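Local coordinates for protein pseudoperoxidase (Leishmania major, PDB 5VIA) that binds a b-type heme whose iron carries both a histidine and a cysteine ligand, in a fold of the heme peroxidase family, at residues Ala34-Ile38 with Gly96-Leu100; Arg39-Val43 with Cys60-Leu66. All blocks are in the same frame, centred on the assembly; numbering follows the deposited sequence.

Contact 1 of 2, residues Ala34-Ile38 with Gly96-Leu100; sequences AATSI and GIKYL. With HEM (protoporphyrin IX containing Fe), chain B.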
ATOM      1  N   ALA A  34       7.683   2.551  -8.106  1.00 30.61           N
ATOM      2  CA  ALA A  34       6.534   3.408  -7.826  1.00 30.31           C
ATOM      3  C   ALA A  34       5.544   2.674  -6.951  1.00 31.29           C
ATOM      4  O   ALA A  34       5.095   3.194  -5.909  1.00 29.03           O
ATOM      5  CB  ALA A  34       5.876   3.860  -9.108  1.00 29.95           C
ATOM      6  N   ALA A  35       5.179   1.460  -7.356  1.00 26.94           N
ATOM      7  CA  ALA A  35       4.247   0.705  -6.526  1.00 27.56           C
ATOM      8  C   ALA A  35       4.862   0.318  -5.172  1.00 26.31           C
ATOM      9  O   ALA A  35       4.173   0.315  -4.141  1.00 26.28           O
ATOM     10  CB  ALA A  35       3.719  -0.508  -7.266  1.00 27.73           C
ATOM     11  N   THR A  36       6.149  -0.010  -5.152  1.00 26.55           N
ATOM     12  CA  THR A  36       6.786  -0.338  -3.878  1.00 26.32           C
ATOM     13  C   THR A  36       6.781   0.882  -2.930  1.00 29.07           C
ATOM     14  O   THR A  36       6.617   0.734  -1.707  1.00 27.22           O
ATOM     15  CB  THR A  36       8.211  -0.871  -4.059  1.00 28.36           C
ATOM     16  OG1 THR A  36       8.255  -1.774  -5.179  1.00 28.57           O
ATOM     17  CG2 THR A  36       8.643  -1.608  -2.789  1.00 29.22           C
ATOM     18  N   SER A  37       6.933   2.083  -3.489  1.00 27.18           N
ATOM     19  CA  SER A  37       6.885   3.290  -2.673  1.00 26.79           C
ATOM     20  C   SER A  37       5.483   3.494  -2.102  1.00 27.45           C
ATOM     21  O   SER A  37       5.330   4.005  -0.993  1.00 28.44           O
ATOM     22  CB  SER A  37       7.320   4.514  -3.477  1.00 27.96           C
ATOM     23  OG  SER A  37       8.617   4.319  -4.035  1.00 29.98           O
ATOM     24  N   ILE A  38       4.463   3.085  -2.851  1.00 26.46           N
ATOM     25  CA  ILE A  38       3.089   3.170  -2.368  1.00 26.44           C
ATOM     26  C   ILE A  38       2.906   2.174  -1.235  1.00 26.46           C
ATOM     27  O   ILE A  38       2.357   2.520  -0.187  1.00 24.98           O
ATOM     28  CB  ILE A  38       2.062   2.873  -3.476  1.00 24.93           C
ATOM     29  CG1 ILE A  38       2.107   3.964  -4.543  1.00 26.00           C
ATOM     30  CG2 ILE A  38       0.641   2.735  -2.883  1.00 24.65           C
ATOM     31  CD1 ILE A  38       1.261   3.644  -5.757  1.00 25.25           C
ATOM     32  N   GLY A  96       4.285   7.992  -6.327  1.00 27.89           N
ATOM     33  CA  GLY A  96       4.029   6.666  -6.876  1.00 27.12           C
ATOM     34  C   GLY A  96       2.642   6.587  -7.491  1.00 27.75           C
ATOM     35  O   GLY A  96       2.462   6.047  -8.590  1.00 25.80           O
ATOM     36  N   ILE A  97       1.648   7.123  -6.782  1.00 26.56           N
ATOM     37  CA  ILE A  97       0.286   7.151  -7.302  1.00 27.67           C
ATOM     38  C   ILE A  97       0.229   7.940  -8.611  1.00 27.06           C
ATOM     39  O   ILE A  97      -0.367   7.488  -9.604  1.00 28.00           O
ATOM     40  CB  ILE A  97      -0.689   7.785  -6.286  1.00 28.20           C
ATOM     41  CG1 ILE A  97      -0.722   6.970  -4.991  1.00 26.44           C
ATOM     42  CG2 ILE A  97      -2.093   7.875  -6.867  1.00 29.14           C
ATOM     43  CD1 ILE A  97      -1.422   7.687  -3.846  1.00 24.81           C
ATOM     44  N   LYS A  98       0.822   9.131  -8.605  1.00 30.03           N
ATOM     45  CA  LYS A  98       0.900   9.968  -9.800  1.00 30.03           C
ATOM     46  C   LYS A  98       1.544   9.223 -10.959  1.00 31.17           C
ATOM     47  O   LYS A  98       1.044   9.253 -12.096  1.00 31.31           O
ATOM     48  CB  LYS A  98       1.725  11.228  -9.498  1.00 31.08           C
ATOM     49  CG  LYS A  98       1.839  12.221 -10.647  1.00 32.02           C
ATOM     50  CD  LYS A  98       2.677  13.429 -10.230  1.00 34.26           C
ATOM     51  CE  LYS A  98       2.587  14.581 -11.231  1.00 37.42           C
ATOM     52  NZ  LYS A  98       3.221  14.304 -12.533  1.00 39.40           N
ATOM     53  N   TYR A  99       2.668   8.571 -10.675  1.00 34.19           N
ATOM     54  CA  TYR A  99       3.403   7.874 -11.729  1.00 33.75           C
ATOM     55  C   TYR A  99       2.539   6.761 -12.311  1.00 34.28           C
ATOM     56  O   TYR A  99       2.563   6.512 -13.510  1.00 33.45           O
ATOM     57  CB  TYR A  99       4.744   7.325 -11.214  1.00 33.77           C
ATOM     58  CG  TYR A  99       5.480   6.496 -12.257  1.00 35.38           C
ATOM     59  CD1 TYR A  99       6.224   7.103 -13.259  1.00 37.90           C
ATOM     60  CD2 TYR A  99       5.403   5.106 -12.243  1.00 34.74           C
ATOM     61  CE1 TYR A  99       6.883   6.352 -14.215  1.00 39.19           C
ATOM     62  CE2 TYR A  99       6.053   4.342 -13.197  1.00 37.03           C
ATOM     63  CZ  TYR A  99       6.791   4.967 -14.176  1.00 38.83           C
ATOM     64  OH  TYR A  99       7.431   4.202 -15.123  1.00 41.04           O
ATOM     65  N   LEU A 100       1.749   6.118 -11.457  1.00 28.70           N
ATOM     66  CA  LEU A 100       0.914   5.009 -11.895  1.00 27.87           C
ATOM     67  C   LEU A 100      -0.505   5.435 -12.300  1.00 28.16           C
ATOM     68  O   LEU A 100      -1.443   4.629 -12.245  1.00 28.22           O
ATOM     69  CB  LEU A 100       0.877   3.922 -10.821  1.00 26.46           C
ATOM     70  CG  LEU A 100       2.248   3.312 -10.523  1.00 26.80           C
ATOM     71  CD1 LEU A 100       2.164   2.376  -9.340  1.00 26.80           C
ATOM     72  CD2 LEU A 100       2.798   2.586 -11.761  1.00 26.12           C
TER
HETATM   73  CHA HEM B 500       1.691  -5.894  -2.476  1.00 25.64           C
HETATM   74  CHB HEM B 500      -1.190  -8.380   0.570  1.00 20.37           C
HETATM   75  CHC HEM B 500      -2.736  -4.125   2.324  1.00 21.94           C
HETATM   76  CHD HEM B 500      -0.421  -1.693  -1.212  1.00 23.87           C
HETATM   77  C1A HEM B 500       1.101  -6.899  -1.749  1.00 23.55           C
HETATM   78  C2A HEM B 500       1.491  -8.290  -1.815  1.00 21.81           C
HETATM   79  C3A HEM B 500       0.716  -8.979  -0.983  1.00 19.68           C
HETATM   80  C4A HEM B 500      -0.216  -8.048  -0.351  1.00 19.96           C
HETATM   81  CMA HEM B 500       0.777 -10.497  -0.730  1.00 26.69           C
HETATM   82  CAA HEM B 500       2.649  -8.851  -2.669  1.00 22.76           C
HETATM   83  CBA HEM B 500       3.912  -8.440  -1.888  1.00 17.79           C
HETATM   84  CGA HEM B 500       5.194  -8.885  -2.557  1.00 26.20           C
HETATM   85  O1A HEM B 500       5.393 -10.115  -2.711  1.00 27.38           O
HETATM   86  O2A HEM B 500       6.034  -8.008  -2.903  1.00 25.36           O
HETATM   87  C1B HEM B 500      -1.860  -7.458   1.348  1.00 24.43           C
HETATM   88  C2B HEM B 500      -2.813  -7.730   2.399  1.00 20.83           C
HETATM   89  C3B HEM B 500      -3.237  -6.565   2.913  1.00 26.03           C
HETATM   90  C4B HEM B 500      -2.589  -5.491   2.161  1.00 26.16           C
HETATM   91  CMB HEM B 500      -3.225  -9.135   2.862  1.00 19.27           C
HETATM   92  CAB HEM B 500      -4.266  -6.462   4.066  1.00 27.17           C
HETATM   93  CBB HEM B 500      -4.289  -5.424   4.910  1.00 22.93           C
HETATM   94  C1C HEM B 500      -2.264  -3.096   1.529  1.00 20.65           C
HETATM   95  C2C HEM B 500      -2.555  -1.664   1.682  1.00 20.54           C
HETATM   96  C3C HEM B 500      -1.900  -0.998   0.692  1.00 19.91           C
HETATM   97  C4C HEM B 500      -1.189  -1.987  -0.105  1.00 21.01           C
HETATM   98  CMC HEM B 500      -3.448  -1.079   2.812  1.00 19.51           C
HETATM   99  CAC HEM B 500      -1.789   0.502   0.336  1.00 21.12           C
HETATM  100  CBC HEM B 500      -2.271   1.481   1.113  1.00 45.69           C
HETATM  101  C1D HEM B 500       0.354  -2.593  -1.902  1.00 20.90           C
HETATM  102  C2D HEM B 500       1.176  -2.277  -3.052  1.00 20.79           C
HETATM  103  C3D HEM B 500       1.835  -3.591  -3.451  1.00 21.50           C
HETATM  104  C4D HEM B 500       1.343  -4.566  -2.499  1.00 21.37           C
HETATM  105  CMD HEM B 500       1.351  -0.902  -3.733  1.00 22.63           C
HETATM  106  CAD HEM B 500       2.839  -3.815  -4.612  1.00 19.04           C
HETATM  107  CBD HEM B 500       4.218  -3.525  -4.003  1.00 21.88           C
HETATM  108  CGD HEM B 500       5.327  -3.740  -5.004  1.00 27.99           C
HETATM  109  O1D HEM B 500       6.525  -3.736  -4.590  1.00 26.21           O
HETATM  110  O2D HEM B 500       5.008  -3.919  -6.206  1.00 21.51           O
HETATM  111  NA  HEM B 500       0.047  -6.783  -0.849  1.00 21.47           N
HETATM  112  NB  HEM B 500      -1.753  -6.089   1.222  1.00 21.70           N
HETATM  113  NC  HEM B 500      -1.425  -3.251   0.421  1.00 22.92           N
HETATM  114  ND  HEM B 500       0.465  -3.950  -1.613  1.00 21.48           N
HETATM  115 FE   HEM B 500      -0.621  -5.048  -0.169  1.00 28.24          FE
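With CG1 of Ile38 anti to the carbonyl carbon (chi1 -66°) and the chain then extended through chi2 of 172°, CD1 is carried across to the backbone of the other helix, where it lies 3.6 Å from Ile97 N. The side chain of Leu100 starts the same way, CG anti to the carbonyl carbon, and sends its CD1 methyl back to within 3.7 Å of Ala35 N. The two CD1 methyls then meet each other at 3.9 Å, and Ile97 CG1 adds a further apolar contact to the end of Ile38. Gly96, with no side chain, lets the backbones close to 4.2 Å between its CA and Ala34 CA, with Ala34 O and Ile38 CG1 facing it. Ala34 turns its methyl toward the helix end, where it touches both Leu100 CG and the ring of Tyr99, whose CD2 is 3.4 Å from Ala34 CB. Van der Waals packing of mainly apolar side chains, some of it against backbone atoms, thus holds the two segments, with no polar bond between them. On the heme side, Thr36 OG1 donates to the propionate oxygen HEM O1D at 2.7 Å and is also hydrogen-bonded to Asp32 O, while Ala35 O and Ile38 CG2 border the heme methyl CMD. Ser169, His165 and Glu163 supply further hydrogen bonds to the heme. The contact joins the start of helix 33-49 to the C-terminal end of helix 85-99; Phe27 of helix 16-29 lies against Ala34, and from helix 263-279 Phe274 packs on both isoleucines and Phe270 on Ile97.

Contact 2 of 2, residues Arg39-Val43 with Cys60-Leu66; sequences RTAFV and CAVVRGL. With HEM (protoporphyrin IX containing Fe), chain B.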
ATOM      1  N   ARG A  39       3.387   0.944  -1.432  1.00 25.92           N
ATOM      2  CA  ARG A  39       3.311  -0.054  -0.377  1.00 26.51           C
ATOM      3  C   ARG A  39       3.981   0.461   0.902  1.00 27.75           C
ATOM      4  O   ARG A  39       3.478   0.248   1.998  1.00 27.24           O
ATOM      5  CB  ARG A  39       3.961  -1.378  -0.789  1.00 27.32           C
ATOM      6  CG  ARG A  39       4.048  -2.325   0.410  1.00 30.79           C
ATOM      7  CD  ARG A  39       4.296  -3.778   0.039  1.00 31.77           C
ATOM      8  NE  ARG A  39       5.679  -4.039  -0.254  1.00 36.19           N
ATOM      9  CZ  ARG A  39       6.583  -4.425   0.636  1.00 34.75           C
ATOM     10  NH1 ARG A  39       6.254  -4.585   1.909  1.00 33.96           N
ATOM     11  NH2 ARG A  39       7.820  -4.640   0.241  1.00 30.56           N
ATOM     12  N   THR A  40       5.107   1.147   0.733  1.00 27.11           N
ATOM     13  CA  THR A  40       5.846   1.715   1.853  1.00 27.16           C
ATOM     14  C   THR A  40       5.007   2.662   2.724  1.00 27.98           C
ATOM     15  O   THR A  40       5.219   2.739   3.929  1.00 28.39           O
ATOM     16  CB  THR A  40       7.096   2.422   1.343  1.00 31.80           C
ATOM     17  OG1 THR A  40       7.894   1.475   0.620  1.00 31.75           O
ATOM     18  CG2 THR A  40       7.913   2.943   2.489  1.00 34.86           C
ATOM     19  N   ALA A  41       4.058   3.378   2.129  1.00 26.99           N
ATOM     20  CA  ALA A  41       3.216   4.264   2.933  1.00 27.18           C
ATOM     21  C   ALA A  41       2.383   3.432   3.893  1.00 27.46           C
ATOM     22  O   ALA A  41       2.142   3.843   5.034  1.00 25.97           O
ATOM     23  CB  ALA A  41       2.332   5.114   2.061  1.00 26.88           C
ATOM     24  N   PHE A  42       1.925   2.274   3.415  1.00 22.88           N
ATOM     25  CA  PHE A  42       1.186   1.337   4.254  1.00 23.48           C
ATOM     26  C   PHE A  42       2.076   0.651   5.287  1.00 24.41           C
ATOM     27  O   PHE A  42       1.698   0.542   6.465  1.00 23.23           O
ATOM     28  CB  PHE A  42       0.422   0.292   3.408  1.00 22.66           C
ATOM     29  CG  PHE A  42      -0.150  -0.843   4.224  1.00 23.79           C
ATOM     30  CD1 PHE A  42      -1.039  -0.591   5.272  1.00 22.09           C
ATOM     31  CD2 PHE A  42       0.196  -2.157   3.950  1.00 24.88           C
ATOM     32  CE1 PHE A  42      -1.565  -1.636   6.028  1.00 23.02           C
ATOM     33  CE2 PHE A  42      -0.319  -3.202   4.699  1.00 26.96           C
ATOM     34  CZ  PHE A  42      -1.201  -2.942   5.745  1.00 27.04           C
ATOM     35  N   VAL A  43       3.248   0.178   4.863  1.00 22.18           N
ATOM     36  CA  VAL A  43       4.204  -0.408   5.804  1.00 21.16           C
ATOM     37  C   VAL A  43       4.438   0.543   6.992  1.00 23.71           C
ATOM     38  O   VAL A  43       4.354   0.132   8.162  1.00 22.54           O
ATOM     39  CB  VAL A  43       5.557  -0.722   5.113  1.00 23.66           C
ATOM     40  CG1 VAL A  43       6.521  -1.315   6.092  1.00 23.54           C
ATOM     41  CG2 VAL A  43       5.349  -1.686   3.940  1.00 23.71           C
ATOM     42  N   CYS A  60       0.924  -6.890   3.610  1.00 27.59           N
ATOM     43  CA  CYS A  60       2.240  -6.616   3.045  1.00 27.37           C
ATOM     44  C   CYS A  60       3.031  -5.594   3.863  1.00 27.40           C
ATOM     45  O   CYS A  60       4.029  -5.048   3.382  1.00 25.76           O
ATOM     46  CB  CYS A  60       2.132  -6.159   1.590  1.00 26.93           C
ATOM     47  SG  CYS A  60       1.242  -4.603   1.409  1.00 25.50           S
ATOM     48  N   ALA A  61       2.619  -5.368   5.111  1.00 26.38           N
ATOM     49  CA  ALA A  61       3.367  -4.489   6.001  1.00 26.56           C
ATOM     50  C   ALA A  61       4.636  -5.155   6.513  1.00 28.88           C
ATOM     51  O   ALA A  61       5.000  -4.996   7.682  1.00 28.71           O
ATOM     52  CB  ALA A  61       2.477  -4.045   7.194  1.00 26.09           C
ATOM     53  N   VAL A  62       5.312  -5.913   5.656  1.00 29.65           N
ATOM     54  CA  VAL A  62       6.571  -6.522   6.051  1.00 29.37           C
ATOM     55  C   VAL A  62       7.697  -5.557   5.715  1.00 27.62           C
ATOM     56  O   VAL A  62       7.541  -4.687   4.862  1.00 30.28           O
ATOM     57  CB  VAL A  62       6.802  -7.918   5.392  1.00 34.39           C
ATOM     58  CG1 VAL A  62       5.668  -8.884   5.743  1.00 32.53           C
ATOM     59  CG2 VAL A  62       6.969  -7.805   3.883  1.00 32.45           C
ATOM     60  N   VAL A  63       8.828  -5.704   6.387  1.00 35.30           N
ATOM     61  CA  VAL A  63       9.936  -4.780   6.212  1.00 35.94           C
ATOM     62  C   VAL A  63      10.797  -5.193   5.019  1.00 36.83           C
ATOM     63  O   VAL A  63      11.694  -4.451   4.588  1.00 36.96           O
ATOM     64  CB  VAL A  63      10.798  -4.728   7.478  1.00 37.96           C
ATOM     65  CG1 VAL A  63      11.624  -5.994   7.617  1.00 40.82           C
ATOM     66  CG2 VAL A  63      11.699  -3.528   7.451  1.00 41.54           C
ATOM     67  N   ARG A  64      10.511  -6.375   4.479  1.00 31.78           N
ATOM     68  CA  ARG A  64      11.340  -6.951   3.421  1.00 32.64           C
ATOM     69  C   ARG A  64      11.050  -6.326   2.058  1.00 33.10           C
ATOM     70  O   ARG A  64       9.959  -5.818   1.812  1.00 32.71           O
ATOM     71  CB  ARG A  64      11.156  -8.472   3.363  1.00 35.37           C
ATOM     72  CG  ARG A  64      11.459  -9.206   4.683  1.00 38.35           C
ATOM     73  CD  ARG A  64      11.377 -10.743   4.538  1.00 38.54           C
ATOM     74  NE  ARG A  64      10.053 -11.178   4.073  1.00 37.74           N
ATOM     75  CZ  ARG A  64       9.052 -11.548   4.874  1.00 39.51           C
ATOM     76  NH1 ARG A  64       9.210 -11.556   6.192  1.00 37.57           N
ATOM     77  NH2 ARG A  64       7.886 -11.923   4.359  1.00 39.25           N
ATOM     78  N   GLY A  65      12.052  -6.344   1.182  1.00 35.27           N
ATOM     79  CA  GLY A  65      11.893  -5.846  -0.170  1.00 35.21           C
ATOM     80  C   GLY A  65      11.776  -4.339  -0.306  1.00 35.05           C
ATOM     81  O   GLY A  65      11.112  -3.854  -1.221  1.00 35.13           O
ATOM     82  N   LEU A  66      12.420  -3.592   0.586  1.00 36.19           N
ATOM     83  CA  LEU A  66      12.285  -2.136   0.571  1.00 33.89           C
ATOM     84  C   LEU A  66      13.630  -1.433   0.403  1.00 34.21           C
ATOM     85  O   LEU A  66      13.706  -0.212   0.565  1.00 34.77           O
ATOM     86  CB  LEU A  66      11.607  -1.651   1.855  1.00 35.69           C
ATOM     87  CG  LEU A  66      10.158  -2.073   2.094  1.00 32.80           C
ATOM     88  CD1 LEU A  66       9.662  -1.499   3.412  1.00 32.47           C
ATOM     89  CD2 LEU A  66       9.286  -1.626   0.929  1.00 31.64           C
TER
HETATM   90  CHA HEM B 500       1.691  -5.894  -2.476  1.00 25.64           C
HETATM   91  CHB HEM B 500      -1.190  -8.380   0.570  1.00 20.37           C
HETATM   92  CHC HEM B 500      -2.736  -4.125   2.324  1.00 21.94           C
HETATM   93  CHD HEM B 500      -0.421  -1.693  -1.212  1.00 23.87           C
HETATM   94  C1A HEM B 500       1.101  -6.899  -1.749  1.00 23.55           C
HETATM   95  C2A HEM B 500       1.491  -8.290  -1.815  1.00 21.81           C
HETATM   96  C3A HEM B 500       0.716  -8.979  -0.983  1.00 19.68           C
HETATM   97  C4A HEM B 500      -0.216  -8.048  -0.351  1.00 19.96           C
HETATM   98  CMA HEM B 500       0.777 -10.497  -0.730  1.00 26.69           C
HETATM   99  CAA HEM B 500       2.649  -8.851  -2.669  1.00 22.76           C
HETATM  100  CBA HEM B 500       3.912  -8.440  -1.888  1.00 17.79           C
HETATM  101  CGA HEM B 500       5.194  -8.885  -2.557  1.00 26.20           C
HETATM  102  O1A HEM B 500       5.393 -10.115  -2.711  1.00 27.38           O
HETATM  103  O2A HEM B 500       6.034  -8.008  -2.903  1.00 25.36           O
HETATM  104  C1B HEM B 500      -1.860  -7.458   1.348  1.00 24.43           C
HETATM  105  C2B HEM B 500      -2.813  -7.730   2.399  1.00 20.83           C
HETATM  106  C3B HEM B 500      -3.237  -6.565   2.913  1.00 26.03           C
HETATM  107  C4B HEM B 500      -2.589  -5.491   2.161  1.00 26.16           C
HETATM  108  CMB HEM B 500      -3.225  -9.135   2.862  1.00 19.27           C
HETATM  109  CAB HEM B 500      -4.266  -6.462   4.066  1.00 27.17           C
HETATM  110  CBB HEM B 500      -4.289  -5.424   4.910  1.00 22.93           C
HETATM  111  C1C HEM B 500      -2.264  -3.096   1.529  1.00 20.65           C
HETATM  112  C2C HEM B 500      -2.555  -1.664   1.682  1.00 20.54           C
HETATM  113  C3C HEM B 500      -1.900  -0.998   0.692  1.00 19.91           C
HETATM  114  C4C HEM B 500      -1.189  -1.987  -0.105  1.00 21.01           C
HETATM  115  CMC HEM B 500      -3.448  -1.079   2.812  1.00 19.51           C
HETATM  116  CAC HEM B 500      -1.789   0.502   0.336  1.00 21.12           C
HETATM  117  CBC HEM B 500      -2.271   1.481   1.113  1.00 45.69           C
HETATM  118  C1D HEM B 500       0.354  -2.593  -1.902  1.00 20.90           C
HETATM  119  C2D HEM B 500       1.176  -2.277  -3.052  1.00 20.79           C
HETATM  120  C3D HEM B 500       1.835  -3.591  -3.451  1.00 21.50           C
HETATM  121  C4D HEM B 500       1.343  -4.566  -2.499  1.00 21.37           C
HETATM  122  CMD HEM B 500       1.351  -0.902  -3.733  1.00 22.63           C
HETATM  123  CAD HEM B 500       2.839  -3.815  -4.612  1.00 19.04           C
HETATM  124  CBD HEM B 500       4.218  -3.525  -4.003  1.00 21.88           C
HETATM  125  CGD HEM B 500       5.327  -3.740  -5.004  1.00 27.99           C
HETATM  126  O1D HEM B 500       6.525  -3.736  -4.590  1.00 26.21           O
HETATM  127  O2D HEM B 500       5.008  -3.919  -6.206  1.00 21.51           O
HETATM  128  NA  HEM B 500       0.047  -6.783  -0.849  1.00 21.47           N
HETATM  129  NB  HEM B 500      -1.753  -6.089   1.222  1.00 21.70           N
HETATM  130  NC  HEM B 500      -1.425  -3.251   0.421  1.00 22.92           N
HETATM  131  ND  HEM B 500       0.465  -3.950  -1.613  1.00 21.48           N
HETATM  132 FE   HEM B 500      -0.621  -5.048  -0.169  1.00 28.24          FE
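The helical segment 39-43 and the irregular segment 60-66 come nearest at Val43 and Ala61, whose CA atoms are 4.2 Å apart. Arg39 spans the gap: the bend at chi3 (80°) brings its guanidinium among three backbone carbonyls of the loop, all near its plane. NH1 donates to Cys60 O at 2.7 Å and, with a longer bond, to Val62 O, whereas NH2 makes the straighter bond to Arg64 O (2.9 Å, 165° at the hydrogen). These bonds fix the rotation of the guanidinium, one face of which is covered by Leu66 CD2. The bond to Cys60 O holds the residue that ligates the heme iron (SG at 2.5 Å from FE, opposite His159), and the other two hold the loop that follows. Arg39 CD rests 3.4 Å from the same sulfur, and the Phe42 ring presents its edge to it, a sulfur-aromatic contact of 4.9 Å to the centroid. One face of that ring takes the heme methyl CMC. Val43 CG1 and Leu66 CD1 meet tip to tip at 4.1 Å. Arg39 and Phe42 probably correspond to the distal arginine and aromatic residue of heme peroxidases, with Val43 where the distal histidine usually stands; here loop carbonyls engage the arginine. The contact fastens the middle of helix 33-49 to the loop leading into helix 67-79, whose Val69 and Met73 pack on Thr40, while Met277 of helix 263-279 touches Phe42.

Both contacts draw on helix 33-49, contact 1 on its first turns and contact 2 on the residues that follow directly, with their centres 13 Å apart. Along the chain the order is 34-38, 39-43, 60-66 and 96-100, so the loop partner of contact 2 comes before the helical partner of contact 1. They meet where Thr36 CG2 packs on Gly65 O and Leu66 CD2. One helix therefore serves the heme at two places, at a propionate and ring edge through contact 1 and on the cysteine-ligated side through contact 2, linking the pocket to helix 85-99 and to the ligand-bearing loop.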